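Local coordinates for protein aeromonas extracellular serine protease (Aeromonas sobria, PDB 3WQB) that cleaves host plasma proteins such as prekallikrein, prothrombin and fibrinogen as a secreted, calcium-binding serine endopeptidase of the furin subfamily, cutting after Lys-Lys or Lys-Arg pairs, at residues 116-121 and 327-332; 173-178 and 341-346. The protein carries 1 engineered substitution. All blocks are in the same frame, centred on the assembly; numbering follows the deposited sequence.

Overall arrangement
From the N terminus, the chain first passes through helix 115-124, whose first residue is His115, the predicted charge-relay histidine, and then enters strand 173-179 of the parallel sheet. It returns much later at 327-332, where interaction 1 closes a loop of just over 200 residues against the helix. A few residues on, helix 335-352 carries near its start Ala336, the engineered residue at a predicted charge-relay position, and interaction 2 sets this helix against the strand. The two loops cross, since their segments alternate along the chain. The contacts lie about 14 Å apart, centre to centre, and Val119 bridges them by packing on Asn175 and Ser177. Interaction 1 ties helix 115-124 to the second calcium site's surroundings, interaction 2 helix 335-352 to the central sheet.

Interaction 1: residues 116-121 and 327-332; sequences GTSVSG and DYNGVM
Ser118 keeps OG beside its own backbone N (chi1 -63°) and Asn329 lifts its amide to a position between its backbone N and carbonyl carbon (chi1 74°), which turns ND2 to the Ser118 hydroxyl. Asn329 ND2 donates to Ser118 OG at 3.0 Å with an N-H...O angle of 154°, and the oxygen lies close to the amide plane. Ser118 OG also bonds to the carbonyl of Ala114, one helical turn back. At the other end of the amide, Asn329 OD1 receives two backbone N-H groups: Val331 N at 3.2 Å, in the carbonyl plane on a lone pair, and Met332 N at 3.1 Å, tilted from that plane. The first makes an Asx turn, at the corner where the chain leaves strand 328-329. Met332 reaches to the helix, its CG 3.5 Å from Ser118 CB, and bends at chi2 so that CE comes 3.5 Å from Val119 CG2. The bonds at both ends are consistent with a single orientation of the buried amide; it links the helix that begins with His115 to the segment beside Asp297, a ligand of the second calcium ion.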
loop_
_atom_site.group_PDB
_atom_site.type_symbol
_atom_site.label_atom_id
_atom_site.label_comp_id
_atom_site.label_asym_id
_atom_site.label_seq_id
_atom_site.Cartn_x
_atom_site.Cartn_y
_atom_site.Cartn_z
ATOM N N GLY A 116 8.339 -11.770 -5.653
ATOM C CA GLY A 116 9.175 -10.670 -6.131
ATOM C C GLY A 116 9.574 -10.838 -7.589
ATOM O O GLY A 116 9.685 -9.861 -8.331
ATOM N N THR A 117 9.825 -12.081 -7.991
ATOM C CA THR A 117 10.181 -12.394 -9.366
ATOM C C THR A 117 8.985 -12.157 -10.289
ATOM O O THR A 117 9.127 -11.610 -11.387
ATOM C CB THR A 117 10.732 -13.826 -9.449
ATOM O OG1 THR A 117 11.903 -13.906 -8.627
ATOM C CG2 THR A 117 11.087 -14.222 -10.878
ATOM N N SER A 118 7.799 -12.537 -9.821
ATOM C CA SER A 118 6.568 -12.276 -10.572
ATOM C C SER A 118 6.296 -10.772 -10.721
ATOM O O SER A 118 5.958 -10.298 -11.801
ATOM C CB SER A 118 5.384 -12.987 -9.915
ATOM O OG SER A 118 5.541 -14.400 -9.936
ATOM N N VAL A 119 6.440 -10.038 -9.621
ATOM C CA VAL A 119 6.360 -8.571 -9.628
ATOM C C VAL A 119 7.319 -7.970 -10.659
ATOM O O VAL A 119 6.926 -7.129 -11.480
ATOM C CB VAL A 119 6.663 -8.015 -8.203
ATOM C CG1 VAL A 119 6.940 -6.515 -8.212
ATOM C CG2 VAL A 119 5.513 -8.322 -7.262
ATOM N N SER A 120 8.577 -8.417 -10.614
ATOM C CA SER A 120 9.610 -7.883 -11.478
ATOM C C SER A 120 9.299 -8.040 -12.960
ATOM O O SER A 120 9.533 -7.118 -13.740
ATOM C CB SER A 120 10.973 -8.492 -11.140
ATOM O OG SER A 120 11.337 -8.132 -9.818
ATOM N N GLY A 121 8.741 -9.188 -13.338
ATOM C CA GLY A 121 8.392 -9.443 -14.729
ATOM C C GLY A 121 7.281 -8.549 -15.250
ATOM O O GLY A 121 7.299 -8.149 -16.412
ATOM N N ASP A 327 9.191 -21.397 -16.639
ATOM C CA ASP A 327 9.811 -20.116 -16.316
ATOM C C ASP A 327 8.793 -18.988 -16.158
ATOM O O ASP A 327 9.177 -17.872 -15.802
ATOM C CB ASP A 327 10.828 -19.708 -17.393
ATOM C CG ASP A 327 12.101 -20.540 -17.373
ATOM O OD1 ASP A 327 12.433 -21.171 -16.343
ATOM O OD2 ASP A 327 12.794 -20.530 -18.412
ATOM N N TYR A 328 7.518 -19.271 -16.446
ATOM C CA TYR A 328 6.439 -18.265 -16.412
ATOM C C TYR A 328 5.259 -18.808 -15.627
ATOM O O TYR A 328 5.114 -20.018 -15.469
ATOM C CB TYR A 328 6.041 -17.844 -17.851
ATOM C CG TYR A 328 7.295 -17.468 -18.575
ATOM C CD1 TYR A 328 7.870 -16.217 -18.388
ATOM C CD2 TYR A 328 7.997 -18.412 -19.336
ATOM C CE1 TYR A 328 9.076 -15.881 -18.973
ATOM C CE2 TYR A 328 9.211 -18.092 -19.928
ATOM C CZ TYR A 328 9.750 -16.824 -19.736
ATOM O OH TYR A 328 10.952 -16.486 -20.296
ATOM N N ASN A 329 4.444 -17.918 -15.078
ATOM C CA ASN A 329 3.229 -18.360 -14.392
ATOM C C ASN A 329 2.053 -17.479 -14.818
ATOM O O ASN A 329 2.264 -16.408 -15.384
ATOM C CB ASN A 329 3.414 -18.404 -12.855
ATOM C CG ASN A 329 3.435 -17.016 -12.200
ATOM O OD1 ASN A 329 2.417 -16.318 -12.161
ATOM N ND2 ASN A 329 4.585 -16.645 -11.625
ATOM N N GLY A 330 0.834 -17.951 -14.571
ATOM C CA GLY A 330 -0.371 -17.205 -14.937
ATOM C C GLY A 330 -1.249 -16.880 -13.746
ATOM O O GLY A 330 -2.429 -16.541 -13.905
ATOM N N VAL A 331 -0.692 -16.999 -12.544
ATOM C CA VAL A 331 -1.483 -16.865 -11.318
ATOM C C VAL A 331 -1.091 -15.671 -10.448
ATOM O O VAL A 331 -1.718 -15.428 -9.419
ATOM C CB VAL A 331 -1.453 -18.157 -10.467
ATOM C CG1 VAL A 331 -2.050 -19.325 -11.241
ATOM C CG2 VAL A 331 -0.032 -18.462 -9.989
ATOM N N MET A 332 -0.065 -14.924 -10.852
ATOM C CA MET A 332 0.299 -13.734 -10.090
ATOM C C MET A 332 -0.872 -12.760 -10.077
ATOM O O MET A 332 -1.541 -12.581 -11.082
ATOM C CB MET A 332 1.560 -13.093 -10.665
ATOM C CG MET A 332 2.043 -11.860 -9.932
ATOM S SD MET A 332 2.300 -12.154 -8.175
ATOM C CE MET A 332 2.799 -10.519 -7.661
#

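Interaction 2: residues 173-178 and 341-346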
loop_
_atom_site.group_PDB
_atom_site.type_symbol
_atom_site.label_atom_id
_atom_site.label_comp_id
_atom_site.label_asym_id
_atom_site.label_seq_id
_atom_site.Cartn_x
_atom_site.Cartn_y
_atom_site.Cartn_z
ATOM N N VAL A 173 11.996 4.598 -9.049
ATOM C CA VAL A 173 10.737 3.965 -8.649
ATOM C C VAL A 173 11.062 2.946 -7.567
ATOM O O VAL A 173 11.983 2.143 -7.717
ATOM C CB VAL A 173 10.018 3.277 -9.841
ATOM C CG1 VAL A 173 8.690 2.713 -9.392
ATOM C CG2 VAL A 173 9.798 4.259 -10.992
ATOM N N PHE A 174 10.308 2.986 -6.473
ATOM C CA PHE A 174 10.402 1.957 -5.426
ATOM C C PHE A 174 9.101 1.200 -5.371
ATOM O O PHE A 174 8.071 1.750 -4.978
ATOM C CB PHE A 174 10.726 2.576 -4.064
ATOM C CG PHE A 174 12.110 3.148 -3.992
ATOM C CD1 PHE A 174 12.355 4.469 -4.345
ATOM C CD2 PHE A 174 13.180 2.351 -3.589
ATOM C CE1 PHE A 174 13.658 4.990 -4.295
ATOM C CE2 PHE A 174 14.473 2.856 -3.540
ATOM C CZ PHE A 174 14.715 4.182 -3.892
ATOM N N ASN A 175 9.154 -0.052 -5.811
ATOM C CA ASN A 175 7.977 -0.904 -5.843
ATOM C C ASN A 175 7.784 -1.651 -4.533
ATOM O O ASN A 175 8.654 -2.416 -4.129
ATOM C CB ASN A 175 8.094 -1.898 -7.000
ATOM C CG ASN A 175 6.831 -2.696 -7.197
ATOM O OD1 ASN A 175 6.021 -2.368 -8.064
ATOM N ND2 ASN A 175 6.643 -3.737 -6.385
ATOM N N GLN A 176 6.656 -1.399 -3.867
ATOM C CA GLN A 176 6.352 -2.018 -2.574
ATOM C C GLN A 176 5.045 -2.809 -2.640
ATOM O O GLN A 176 3.966 -2.309 -2.272
ATOM C CB GLN A 176 6.253 -0.970 -1.480
ATOM C CG GLN A 176 7.470 -0.096 -1.363
ATOM C CD GLN A 176 7.153 1.094 -0.515
ATOM O OE1 GLN A 176 7.377 1.090 0.706
ATOM N NE2 GLN A 176 6.527 2.095 -1.136
ATOM N N SER A 177 5.154 -4.040 -3.135
ATOM C CA SER A 177 4.004 -4.933 -3.284
ATOM C C SER A 177 3.687 -5.638 -1.966
ATOM O O SER A 177 3.529 -6.870 -1.923
ATOM C CB SER A 177 4.285 -5.955 -4.382
ATOM O OG SER A 177 4.211 -5.352 -5.663
ATOM N N TYR A 178 3.603 -4.854 -0.891
ATOM C CA TYR A 178 3.420 -5.392 0.452
ATOM C C TYR A 178 2.636 -4.432 1.336
ATOM O O TYR A 178 2.410 -3.282 0.966
ATOM C CB TYR A 178 4.775 -5.758 1.095
ATOM C CG TYR A 178 5.759 -4.614 1.200
ATOM C CD1 TYR A 178 5.616 -3.620 2.182
ATOM C CD2 TYR A 178 6.860 -4.545 0.347
ATOM C CE1 TYR A 178 6.527 -2.569 2.288
ATOM C CE2 TYR A 178 7.779 -3.505 0.445
ATOM C CZ TYR A 178 7.606 -2.523 1.418
ATOM O OH TYR A 178 8.508 -1.492 1.519
ATOM N N SER A 341 2.257 -2.871 -11.943
ATOM C CA SER A 341 1.569 -2.266 -13.089
ATOM C C SER A 341 1.738 -0.748 -13.091
ATOM O O SER A 341 1.984 -0.146 -14.131
ATOM C CB SER A 341 0.097 -2.668 -13.110
ATOM O OG SER A 341 -0.033 -4.060 -13.340
ATOM N N THR A 342 1.630 -0.155 -11.910
ATOM C CA THR A 342 1.815 1.276 -11.726
ATOM C C THR A 342 3.291 1.674 -11.812
ATOM O O THR A 342 3.614 2.690 -12.425
ATOM C CB THR A 342 1.180 1.718 -10.394
ATOM O OG1 THR A 342 -0.197 1.318 -10.388
ATOM C CG2 THR A 342 1.269 3.221 -10.198
ATOM N N SER A 343 4.180 0.868 -11.223
ATOM C CA SER A 343 5.630 1.096 -11.331
ATOM C C SER A 343 6.061 1.127 -12.791
ATOM O O SER A 343 6.825 1.997 -13.200
ATOM C CB SER A 343 6.407 0.016 -10.567
ATOM O OG SER A 343 6.173 0.141 -9.173
ATOM N N GLY A 344 5.575 0.170 -13.573
ATOM C CA GLY A 344 5.849 0.122 -15.001
ATOM C C GLY A 344 5.304 1.336 -15.734
ATOM O O GLY A 344 6.010 1.942 -16.542
ATOM N N ALA A 345 4.066 1.726 -15.426
ATOM C CA ALA A 345 3.452 2.911 -16.036
ATOM C C ALA A 345 4.277 4.164 -15.730
ATOM O O ALA A 345 4.546 4.986 -16.613
ATOM C CB ALA A 345 2.019 3.084 -15.546
ATOM N N MET A 346 4.668 4.298 -14.465
ATOM C CA MET A 346 5.525 5.380 -14.026
ATOM C C MET A 346 6.846 5.385 -14.799
ATOM O O MET A 346 7.305 6.437 -15.250
ATOM C CB MET A 346 5.783 5.248 -12.528
ATOM C CG MET A 346 6.428 6.460 -11.892
ATOM S SD MET A 346 5.358 7.920 -11.879
ATOM C CE MET A 346 4.147 7.562 -10.611
#
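Beside the charge relay of this subtilisin-like domain, Asn175 on strand 173-176 meets Ser343 on helix 335-352, which near its start carries the engineered Ala336 at the predicted charge-relay serine position. Ser343 OG donates to Asn175 OD1 at 2.7 Å, arriving in the carbonyl plane on a lone pair with a C=O...O angle of 119°. The amide is carried to the helix by a chi1 of -173°, which sets CG opposite the backbone N. Its other end is held too: Asn175 ND2 donates to Ser177 OG at 3.0 Å, with the acceptor near the amide plane, and Ser177 OG is in turn bonded to the carbonyl of Ala336. The amide therefore has a defined orientation, accepting from Ser343 of the helix and donating to Ser177, which in turn reaches the helix start. In the alpha/beta fold of the subtilases, strand 173-179 lies between 73-77 and 211-215 in the parallel sheet, and the helix packs on one face of that sheet. Over the short segments the two run nearly antiparallel, at 171°, with axes 8.8 Å apart. Two residues before Asn175, Val173 CG1 packs on the Ser343 side chain, 3.6 Å from OG, while Val173 CG2 makes a looser apolar touch, 4.1 Å from Met346 CG, one helical turn further along. Ile213 of the adjoining strand also packs on Val173 and Ser343. On the active-site side, Val119 and Ile123 of helix 115-124 pack against Asn175, and the side chain of Asp78, the predicted charge-relay aspartate, lies about 5 Å from that of Asn175 at the nearest atoms.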